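Local coordinates for protein O-methyltransferase, putative (Bacillus cereus, PDB 3DUW) that probably transfers a methyl group from S-adenosylmethionine to a hydroxyl oxygen of its acceptor, and binds the spent cofactor S-adenosylhomocysteine, at residues T88-A91 with H95-I98; I62-T67 with Y71-L76; Q30-A35 with R100-R105. All blocks are in the same frame, centred on the assembly; numbering follows the deposited sequence.

Interaction 1: T88-A91 with H95-I98; sequences TLEA and HADI. With SAH (S-adenosyl-L-homocysteine), chain C.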
loop_
_atom_site.group_PDB
_atom_site.type_symbol
_atom_site.label_atom_id
_atom_site.label_comp_id
_atom_site.label_asym_id
_atom_site.label_seq_id
_atom_site.Cartn_x
_atom_site.Cartn_y
_atom_site.Cartn_z
ATOM N N THR A 88 6.259 -15.481 13.939
ATOM C CA THR A 88 4.827 -15.518 13.689
ATOM C C THR A 88 4.100 -16.324 14.765
ATOM O O THR A 88 4.588 -17.362 15.222
ATOM C CB THR A 88 4.543 -16.072 12.265
ATOM O OG1 THR A 88 3.142 -15.995 11.994
ATOM C CG2 THR A 88 5.033 -17.507 12.123
ATOM N N LEU A 89 2.933 -15.826 15.165
ATOM C CA LEU A 89 2.137 -16.433 16.228
ATOM C C LEU A 89 0.880 -17.145 15.730
ATOM O O LEU A 89 0.082 -16.572 14.983
ATOM C CB LEU A 89 1.753 -15.345 17.236
ATOM C CG LEU A 89 2.910 -14.411 17.615
ATOM C CD1 LEU A 89 2.435 -13.400 18.642
ATOM C CD2 LEU A 89 4.081 -15.213 18.158
ATOM N N GLU A 90 0.700 -18.389 16.171
ATOM C CA GLU A 90 -0.443 -19.198 15.762
ATOM C C GLU A 90 -1.024 -19.995 16.932
ATOM O O GLU A 90 -0.307 -20.728 17.614
ATOM C CB GLU A 90 -0.013 -20.142 14.637
ATOM C CG GLU A 90 -1.082 -21.111 14.170
ATOM C CD GLU A 90 -2.373 -20.413 13.795
ATOM O OE1 GLU A 90 -2.313 -19.423 13.030
ATOM O OE2 GLU A 90 -3.446 -20.857 14.258
ATOM N N ALA A 91 -2.327 -19.857 17.150
ATOM C CA ALA A 91 -3.000 -20.544 18.250
ATOM C C ALA A 91 -3.248 -22.033 18.020
ATOM O O ALA A 91 -3.185 -22.826 18.958
ATOM C CB ALA A 91 -4.315 -19.850 18.557
ATOM N N HIS A 95 -2.500 -25.835 12.721
ATOM C CA HIS A 95 -2.105 -24.787 11.781
ATOM C C HIS A 95 -0.608 -24.525 11.874
ATOM O O HIS A 95 0.084 -24.452 10.859
ATOM C CB HIS A 95 -2.832 -23.468 12.067
ATOM C CG HIS A 95 -4.298 -23.501 11.779
ATOM N ND1 HIS A 95 -5.078 -22.365 11.789
ATOM C CD2 HIS A 95 -5.135 -24.528 11.495
ATOM C CE1 HIS A 95 -6.331 -22.689 11.527
ATOM N NE2 HIS A 95 -6.392 -23.996 11.344
ATOM N N ALA A 96 -0.115 -24.380 13.100
ATOM C CA ALA A 96 1.294 -24.088 13.320
ATOM C C ALA A 96 2.221 -25.122 12.700
ATOM O O ALA A 96 3.214 -24.766 12.071
ATOM C CB ALA A 96 1.575 -23.956 14.811
ATOM N N ASP A 97 1.907 -26.404 12.872
ATOM C CA ASP A 97 2.764 -27.433 12.298
ATOM C C ASP A 97 2.699 -27.469 10.783
ATOM O O ASP A 97 3.699 -27.755 10.126
ATOM C CB ASP A 97 2.436 -28.806 12.874
ATOM C CG ASP A 97 3.129 -29.047 14.192
ATOM O OD1 ASP A 97 4.236 -28.492 14.382
ATOM O OD2 ASP A 97 2.584 -29.795 15.030
ATOM N N ILE A 98 1.526 -27.182 10.229
ATOM C CA ILE A 98 1.385 -27.149 8.781
ATOM C C ILE A 98 2.196 -25.959 8.276
ATOM O O ILE A 98 2.898 -26.064 7.274
ATOM C CB ILE A 98 -0.102 -27.026 8.360
ATOM C CG1 ILE A 98 -0.823 -28.340 8.681
ATOM C CG2 ILE A 98 -0.215 -26.695 6.871
ATOM C CD1 ILE A 98 -2.306 -28.314 8.426
HETATM N N SAH C . -2.084 -14.192 7.673
HETATM C CA SAH C . -2.215 -15.638 7.258
HETATM C CB SAH C . -3.560 -16.170 7.626
HETATM C CG SAH C . -3.942 -16.176 9.087
HETATM S SD SAH C . -5.736 -16.582 9.233
HETATM C C SAH C . -2.077 -15.700 5.700
HETATM O O SAH C . -1.968 -14.643 5.072
HETATM O OXT SAH C . -2.080 -16.868 5.168
HETATM C "C5'" SAH C . -5.980 -16.185 10.917
HETATM C "C4'" SAH C . -5.147 -17.160 11.881
HETATM O "O4'" SAH C . -5.486 -16.639 13.164
HETATM C "C3'" SAH C . -5.606 -18.610 11.945
HETATM O "O3'" SAH C . -4.560 -19.519 11.592
HETATM C "C2'" SAH C . -6.107 -18.748 13.438
HETATM O "O2'" SAH C . -5.959 -20.062 13.954
HETATM C "C1'" SAH C . -5.273 -17.699 14.145
HETATM N N9 SAH C . -5.701 -17.280 15.345
HETATM C C8 SAH C . -6.962 -17.037 15.862
HETATM N N7 SAH C . -6.985 -16.630 17.092
HETATM C C5 SAH C . -5.620 -16.581 17.469
HETATM C C6 SAH C . -4.993 -16.203 18.712
HETATM N N6 SAH C . -5.668 -15.805 19.799
HETATM N N1 SAH C . -3.623 -16.277 18.716
HETATM C C2 SAH C . -2.893 -16.676 17.634
HETATM N N3 SAH C . -3.455 -17.047 16.429
HETATM C C4 SAH C . -4.819 -16.975 16.420
#
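E90 and H95 meet at the ribose hydroxyls of bound S-adenosylhomocysteine, E90 from the end of strand 85-90 and H95 from the first turn of helix 93-105. The CB of E90 lies beside the methyl of A96, 4.1 Å from A96 CB. CG stands anti to the backbone N (chi1 176°), which carries the chain toward the helix, where CG packs against A96 N at 3.6 Å and also touches the CB of H95. A small residue suits position 96, since the strand comes close here: the CA atoms of E90 and A96 are 5.7 Å apart. At chi2 the chain bends, and the carboxylate turns to the sugar. OE1 accepts the hydroxyl O3' of the cofactor at 2.7 Å, and OE2 accepts O2' at the same distance, so the two oxygens divide the ribose diol between them. The backbone N-H groups of L68 and S92 also bond to this carboxylate, on OE1 and OE2 respectively, and help to fix its rotation.

H95 adds a donor. Its ND1 gives a hydrogen bond to O3' of the cofactor at 2.9 Å (N-H...O 154°), with O3' near the plane of the imidazole. A longer, bent bond from H95 ND1 to E90 OE2, 3.3 Å, is weak; the carboxylate and ring planes are 47° apart. O3' thus donates to the acid and accepts from the histidine. An acidic residue at the end of the second strand, gripping both ribose hydroxyls, is a hallmark of the Rossmann-like class I methyltransferase fold.

Interaction 2: I62-T67 with Y71-L76; sequences ILEIGT and YSTIWL. With SAH (S-adenosyl-L-homocysteine), chain C.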
loop_
_atom_site.group_PDB
_atom_site.type_symbol
_atom_site.label_atom_id
_atom_site.label_comp_id
_atom_site.label_asym_id
_atom_site.label_seq_id
_atom_site.Cartn_x
_atom_site.Cartn_y
_atom_site.Cartn_z
ATOM N N ILE A 62 10.560 -8.932 11.700
ATOM C CA ILE A 62 9.120 -8.951 11.479
ATOM C C ILE A 62 8.330 -9.768 12.485
ATOM O O ILE A 62 8.727 -10.869 12.856
ATOM C CB ILE A 62 8.803 -9.516 10.070
ATOM C CG1 ILE A 62 9.525 -8.699 8.999
ATOM C CG2 ILE A 62 7.301 -9.520 9.832
ATOM C CD1 ILE A 62 9.354 -9.249 7.593
ATOM N N LEU A 63 7.196 -9.218 12.911
ATOM C CA LEU A 63 6.299 -9.895 13.835
ATOM C C LEU A 63 4.967 -10.073 13.120
ATOM O O LEU A 63 4.393 -9.102 12.625
ATOM C CB LEU A 63 6.081 -9.067 15.106
ATOM C CG LEU A 63 4.975 -9.567 16.045
ATOM C CD1 LEU A 63 5.348 -10.937 16.600
ATOM C CD2 LEU A 63 4.775 -8.575 17.183
ATOM N N GLU A 64 4.499 -11.313 13.041
ATOM C CA GLU A 64 3.219 -11.609 12.411
ATOM C C GLU A 64 2.307 -12.265 13.433
ATOM O O GLU A 64 2.738 -13.142 14.186
ATOM C CB GLU A 64 3.400 -12.555 11.223
ATOM C CG GLU A 64 2.088 -13.034 10.623
ATOM C CD GLU A 64 2.309 -13.917 9.424
ATOM O OE1 GLU A 64 2.836 -15.039 9.600
ATOM O OE2 GLU A 64 1.970 -13.485 8.301
ATOM N N ILE A 65 1.055 -11.824 13.477
ATOM C CA ILE A 65 0.077 -12.391 14.392
ATOM C C ILE A 65 -0.995 -13.045 13.521
ATOM O O ILE A 65 -1.769 -12.362 12.851
ATOM C CB ILE A 65 -0.553 -11.302 15.294
ATOM C CG1 ILE A 65 0.554 -10.481 15.968
ATOM C CG2 ILE A 65 -1.438 -11.954 16.345
ATOM C CD1 ILE A 65 0.046 -9.355 16.864
ATOM N N GLY A 66 -1.010 -14.378 13.522
ATOM C CA GLY A 66 -1.957 -15.134 12.716
ATOM C C GLY A 66 -1.206 -15.781 11.556
ATOM O O GLY A 66 -1.057 -15.173 10.495
ATOM N N THR A 67 -0.771 -17.032 11.739
ATOM C CA THR A 67 0.013 -17.743 10.723
ATOM C C THR A 67 -0.767 -18.620 9.725
ATOM O O THR A 67 -0.371 -18.701 8.550
ATOM C CB THR A 67 1.055 -18.678 11.401
ATOM O OG1 THR A 67 1.634 -18.023 12.542
ATOM C CG2 THR A 67 2.136 -19.052 10.400
ATOM N N TYR A 71 1.318 -18.912 4.474
ATOM C CA TYR A 71 1.330 -18.301 3.148
ATOM C C TYR A 71 1.826 -16.849 3.224
ATOM O O TYR A 71 2.780 -16.485 2.541
ATOM C CB TYR A 71 -0.068 -18.367 2.526
ATOM C CG TYR A 71 -0.118 -17.899 1.089
ATOM C CD1 TYR A 71 0.344 -18.705 0.048
ATOM C CD2 TYR A 71 -0.618 -16.638 0.773
ATOM C CE1 TYR A 71 0.307 -18.264 -1.274
ATOM C CE2 TYR A 71 -0.658 -16.187 -0.540
ATOM C CZ TYR A 71 -0.195 -17.002 -1.557
ATOM O OH TYR A 71 -0.224 -16.534 -2.851
ATOM N N SER A 72 1.198 -16.021 4.053
ATOM C CA SER A 72 1.646 -14.636 4.183
ATOM C C SER A 72 3.063 -14.600 4.743
ATOM O O SER A 72 3.868 -13.751 4.368
ATOM C CB SER A 72 0.735 -13.853 5.126
ATOM O OG SER A 72 0.658 -14.490 6.391
ATOM N N THR A 73 3.352 -15.528 5.651
ATOM C CA THR A 73 4.658 -15.606 6.291
ATOM C C THR A 73 5.773 -15.750 5.265
ATOM O O THR A 73 6.826 -15.126 5.386
ATOM C CB THR A 73 4.715 -16.806 7.243
ATOM O OG1 THR A 73 3.438 -16.974 7.873
ATOM C CG2 THR A 73 5.773 -16.585 8.309
ATOM N N ILE A 74 5.543 -16.589 4.260
ATOM C CA ILE A 74 6.531 -16.802 3.210
ATOM C C ILE A 74 6.742 -15.521 2.396
ATOM O O ILE A 74 7.877 -15.153 2.084
ATOM C CB ILE A 74 6.099 -17.975 2.304
ATOM C CG1 ILE A 74 6.230 -19.283 3.091
ATOM C CG2 ILE A 74 6.945 -18.013 1.041
ATOM C CD1 ILE A 74 5.547 -20.472 2.449
ATOM N N TRP A 75 5.655 -14.831 2.060
ATOM C CA TRP A 75 5.777 -13.582 1.316
ATOM C C TRP A 75 6.591 -12.576 2.128
ATOM O O TRP A 75 7.464 -11.894 1.591
ATOM C CB TRP A 75 4.403 -12.977 1.018
ATOM C CG TRP A 75 3.672 -13.598 -0.137
ATOM C CD1 TRP A 75 2.597 -14.437 -0.072
ATOM C CD2 TRP A 75 3.927 -13.383 -1.532
ATOM N NE1 TRP A 75 2.161 -14.750 -1.339
ATOM C CE2 TRP A 75 2.960 -14.116 -2.254
ATOM C CE3 TRP A 75 4.877 -12.636 -2.243
ATOM C CZ2 TRP A 75 2.915 -14.128 -3.653
ATOM C CZ3 TRP A 75 4.831 -12.646 -3.637
ATOM C CH2 TRP A 75 3.855 -13.389 -4.323
ATOM N N LEU A 76 6.298 -12.483 3.421
ATOM C CA LEU A 76 7.009 -11.560 4.300
ATOM C C LEU A 76 8.487 -11.922 4.419
ATOM O O LEU A 76 9.361 -11.065 4.281
ATOM C CB LEU A 76 6.371 -11.559 5.692
ATOM C CG LEU A 76 4.978 -10.930 5.807
ATOM C CD1 LEU A 76 4.354 -11.290 7.141
ATOM C CD2 LEU A 76 5.088 -9.419 5.662
HETATM N N SAH C . -2.084 -14.192 7.673
HETATM C CA SAH C . -2.215 -15.638 7.258
HETATM C CB SAH C . -3.560 -16.170 7.626
HETATM C CG SAH C . -3.942 -16.176 9.087
HETATM S SD SAH C . -5.736 -16.582 9.233
HETATM C C SAH C . -2.077 -15.700 5.700
HETATM O O SAH C . -1.968 -14.643 5.072
HETATM O OXT SAH C . -2.080 -16.868 5.168
HETATM C "C5'" SAH C . -5.980 -16.185 10.917
HETATM C "C4'" SAH C . -5.147 -17.160 11.881
HETATM O "O4'" SAH C . -5.486 -16.639 13.164
HETATM C "C3'" SAH C . -5.606 -18.610 11.945
HETATM O "O3'" SAH C . -4.560 -19.519 11.592
HETATM C "C2'" SAH C . -6.107 -18.748 13.438
HETATM O "O2'" SAH C . -5.959 -20.062 13.954
HETATM C "C1'" SAH C . -5.273 -17.699 14.145
HETATM N N9 SAH C . -5.701 -17.280 15.345
HETATM C C8 SAH C . -6.962 -17.037 15.862
HETATM N N7 SAH C . -6.985 -16.630 17.092
HETATM C C5 SAH C . -5.620 -16.581 17.469
HETATM C C6 SAH C . -4.993 -16.203 18.712
HETATM N N6 SAH C . -5.668 -15.805 19.799
HETATM N N1 SAH C . -3.623 -16.277 18.716
HETATM C C2 SAH C . -2.893 -16.676 17.634
HETATM N N3 SAH C . -3.455 -17.047 16.429
HETATM C C4 SAH C . -4.819 -16.975 16.420
#
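E64 swings its CG away from its own backbone N (chi1 173°) and runs on extended through chi2, reaching straight from strand 61-65 to the start of helix 71-77. S72 holds its OG between its own backbone N and carbonyl carbon, turning the hydroxyl toward the tip of that acid. The adjoining T73 also offers its hydroxyl, so each carboxylate oxygen receives one. T73 OG1 donates to E64 OE1 at 2.7 Å on the syn lone pair, and the two side chains cross at about a right angle. S72 OG donates to E64 OE2 in a short bond of 2.5 Å, again from the syn side but 33° out of the carboxylate plane. Buried as it is, the acid is further satisfied by T88 OG1 of the neighbouring strand, which bonds to OE1; these donors would probably stabilise its negative charge.

Strand and helix run almost antiparallel, 167° between their directions, as expected in the first beta-alpha-beta unit of a Rossmann-like methyltransferase. The intervening loop is the glycine-containing turn that receives the amino-acid end of the cofactor. G66 has a positive phi, and at its backbone angles a CB would run into the carbonyl O of I65. Its own O accepts a hydrogen bond from the amino N of S-adenosylhomocysteine at 3.2 Å. The same cofactor N also donates to S72 OG, at 3.0 Å, making that hydroxyl the link between E64 and the ligand.

T67 contributes its methyl here: CG2 lies 3.5 Å from T73 OG1, while its hydroxyl turns to T88 OG1. Toward the start of the strand the contact turns largely apolar: L76 CD1 sits against E64 OE2, and I62 CD1 lies 4.2 Å from L76 CB.

Interaction 3: Q30-A35 with R100-R105; sequences QVNAAA and RSNIER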
loop_
_atom_site.group_PDB
_atom_site.type_symbol
_atom_site.label_atom_id
_atom_site.label_comp_id
_atom_site.label_asym_id
_atom_site.label_seq_id
_atom_site.Cartn_x
_atom_site.Cartn_y
_atom_site.Cartn_z
ATOM N N GLN A 30 -2.184 -25.790 -1.737
ATOM C CA GLN A 30 -2.768 -27.114 -1.934
ATOM C C GLN A 30 -2.737 -27.908 -0.630
ATOM O O GLN A 30 -3.700 -28.594 -0.289
ATOM C CB GLN A 30 -2.011 -27.886 -3.013
ATOM C CG GLN A 30 -2.240 -27.373 -4.424
ATOM C CD GLN A 30 -1.295 -28.003 -5.429
ATOM O OE1 GLN A 30 -1.386 -27.745 -6.632
ATOM N NE2 GLN A 30 -0.379 -28.829 -4.943
ATOM N N VAL A 31 -1.624 -27.821 0.094
ATOM C CA VAL A 31 -1.501 -28.527 1.364
ATOM C C VAL A 31 -2.478 -27.931 2.379
ATOM O O VAL A 31 -3.143 -28.662 3.106
ATOM C CB VAL A 31 -0.054 -28.453 1.903
ATOM C CG1 VAL A 31 0.014 -29.010 3.320
ATOM C CG2 VAL A 31 0.875 -29.236 0.982
ATOM N N ASN A 32 -2.575 -26.603 2.419
ATOM C CA ASN A 32 -3.502 -25.960 3.349
ATOM C C ASN A 32 -4.924 -26.479 3.107
ATOM O O ASN A 32 -5.641 -26.827 4.047
ATOM C CB ASN A 32 -3.477 -24.433 3.180
ATOM C CG ASN A 32 -2.214 -23.795 3.736
ATOM O OD1 ASN A 32 -1.355 -24.470 4.304
ATOM N ND2 ASN A 32 -2.101 -22.474 3.581
ATOM N N ALA A 33 -5.323 -26.532 1.839
ATOM C CA ALA A 33 -6.656 -26.997 1.473
ATOM C C ALA A 33 -6.861 -28.473 1.795
ATOM O O ALA A 33 -7.911 -28.860 2.301
ATOM C CB ALA A 33 -6.908 -26.746 -0.010
ATOM N N ALA A 34 -5.862 -29.297 1.501
ATOM C CA ALA A 34 -5.966 -30.724 1.779
ATOM C C ALA A 34 -6.155 -30.943 3.274
ATOM O O ALA A 34 -6.832 -31.883 3.689
ATOM C CB ALA A 34 -4.717 -31.446 1.296
ATOM N N ALA A 35 -5.560 -30.061 4.074
ATOM C CA ALA A 35 -5.648 -30.137 5.529
ATOM C C ALA A 35 -6.921 -29.471 6.038
ATOM O O ALA A 35 -7.130 -29.347 7.248
ATOM C CB ALA A 35 -4.430 -29.477 6.157
ATOM N N ARG A 100 4.858 -24.550 9.709
ATOM C CA ARG A 100 6.276 -24.883 9.810
ATOM C C ARG A 100 6.693 -25.752 8.634
ATOM O O ARG A 100 7.778 -25.583 8.084
ATOM C CB ARG A 100 6.574 -25.630 11.115
ATOM C CG ARG A 100 6.391 -24.787 12.356
ATOM C CD ARG A 100 6.912 -25.488 13.610
ATOM N NE ARG A 100 6.631 -24.686 14.798
ATOM C CZ ARG A 100 5.549 -24.814 15.558
ATOM N NH1 ARG A 100 4.631 -25.734 15.280
ATOM N NH2 ARG A 100 5.357 -23.979 16.573
ATOM N N SER A 101 5.818 -26.676 8.247
ATOM C CA SER A 101 6.098 -27.582 7.141
ATOM C C SER A 101 6.166 -26.825 5.821
ATOM O O SER A 101 7.055 -27.067 5.006
ATOM C CB SER A 101 5.024 -28.671 7.081
ATOM O OG SER A 101 4.956 -29.368 8.319
ATOM N N ASN A 102 5.234 -25.900 5.612
ATOM C CA ASN A 102 5.223 -25.112 4.386
ATOM C C ASN A 102 6.425 -24.188 4.341
ATOM O O ASN A 102 7.050 -24.021 3.294
ATOM C CB ASN A 102 3.936 -24.293 4.279
ATOM C CG ASN A 102 2.734 -25.149 3.934
ATOM O OD1 ASN A 102 2.860 -26.147 3.227
ATOM N ND2 ASN A 102 1.561 -24.754 4.414
ATOM N N ILE A 103 6.745 -23.587 5.480
ATOM C CA ILE A 103 7.883 -22.685 5.566
ATOM C C ILE A 103 9.175 -23.452 5.285
ATOM O O ILE A 103 10.086 -22.939 4.634
ATOM C CB ILE A 103 7.934 -22.017 6.957
ATOM C CG1 ILE A 103 6.756 -21.046 7.088
ATOM C CG2 ILE A 103 9.256 -21.288 7.153
ATOM C CD1 ILE A 103 6.574 -20.469 8.473
ATOM N N GLU A 104 9.241 -24.692 5.762
ATOM C CA GLU A 104 10.416 -25.529 5.543
ATOM C C GLU A 104 10.539 -25.900 4.069
ATOM O O GLU A 104 11.637 -25.884 3.507
ATOM C CB GLU A 104 10.326 -26.802 6.389
ATOM C CG GLU A 104 11.451 -27.798 6.142
ATOM C CD GLU A 104 12.817 -27.225 6.454
ATOM O OE1 GLU A 104 13.050 -26.842 7.620
ATOM O OE2 GLU A 104 13.660 -27.159 5.534
ATOM N N ARG A 105 9.413 -26.226 3.439
ATOM C CA ARG A 105 9.426 -26.598 2.030
ATOM C C ARG A 105 9.859 -25.408 1.178
ATOM O O ARG A 105 10.389 -25.579 0.080
ATOM C CB ARG A 105 8.043 -27.093 1.589
ATOM C CG ARG A 105 8.102 -28.148 0.479
ATOM C CD ARG A 105 6.734 -28.723 0.118
ATOM N NE ARG A 105 5.960 -29.116 1.291
ATOM C CZ ARG A 105 5.022 -28.355 1.846
ATOM N NH1 ARG A 105 4.737 -27.168 1.327
ATOM N NH2 ARG A 105 4.382 -28.764 2.927
#
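N32 and N102 join helices 23-34 and 93-105 through their amides, while V31 fits against R105 on the outer side. The helices run nearly antiparallel, 161° between their short axes; at 11.2 Å the backbones stay well apart, and the contact is made by side chains alone. The inner, buried side is the ordered part. There N102 ND2 donates to N32 OD1 at 2.9 Å, a weak bond because it is bent to 125°, with the amide planes 56° apart. G69 O takes a second bond from the same ND2, tying this pair to the cofactor-binding loop. R105 bends at chi3 back over its own helix, so that both terminal nitrogens reach N102 OD1, NH1 at 2.9 Å and NH2 at 3.0 Å, with that oxygen in the guanidinium plane.

Between V31 and R105, both partly exposed, the packing is looser. V31 CG2 lies over one face of the R105 guanidinium, 4.0 Å from NH2, and no bond joins the two.

Asparagine suits position 102 because its amide both accepts and donates: the arginine, with two nitrogens on OD1, probably fixes which way the amide faces and leaves the NH2 end to donate to N32 and G69.

In the fold
Interactions 1 and 2 lie in successive beta-alpha-beta units on adjacent strands of one sheet, and both are buried and touch the cofactor, interaction 1 at the ribose and interaction 2 at the amino-acid end. T88 probably couples them through its hydroxyl. In each, a strand glutamate is the central acceptor, but E90 shares its oxygens between the ribose hydroxyls and backbone N-H groups, and E64 spends its own on hydroxyls of the helix and of the adjacent strand. Interaction 3 shares helix 93-105 with interaction 1, where I98 packs on A35 and N32, yet it lies nearer the surface and joins two helices, replacing carboxylates with amides and a guanidinium. I74 and T73 of interaction 2 pack against N102 and I103.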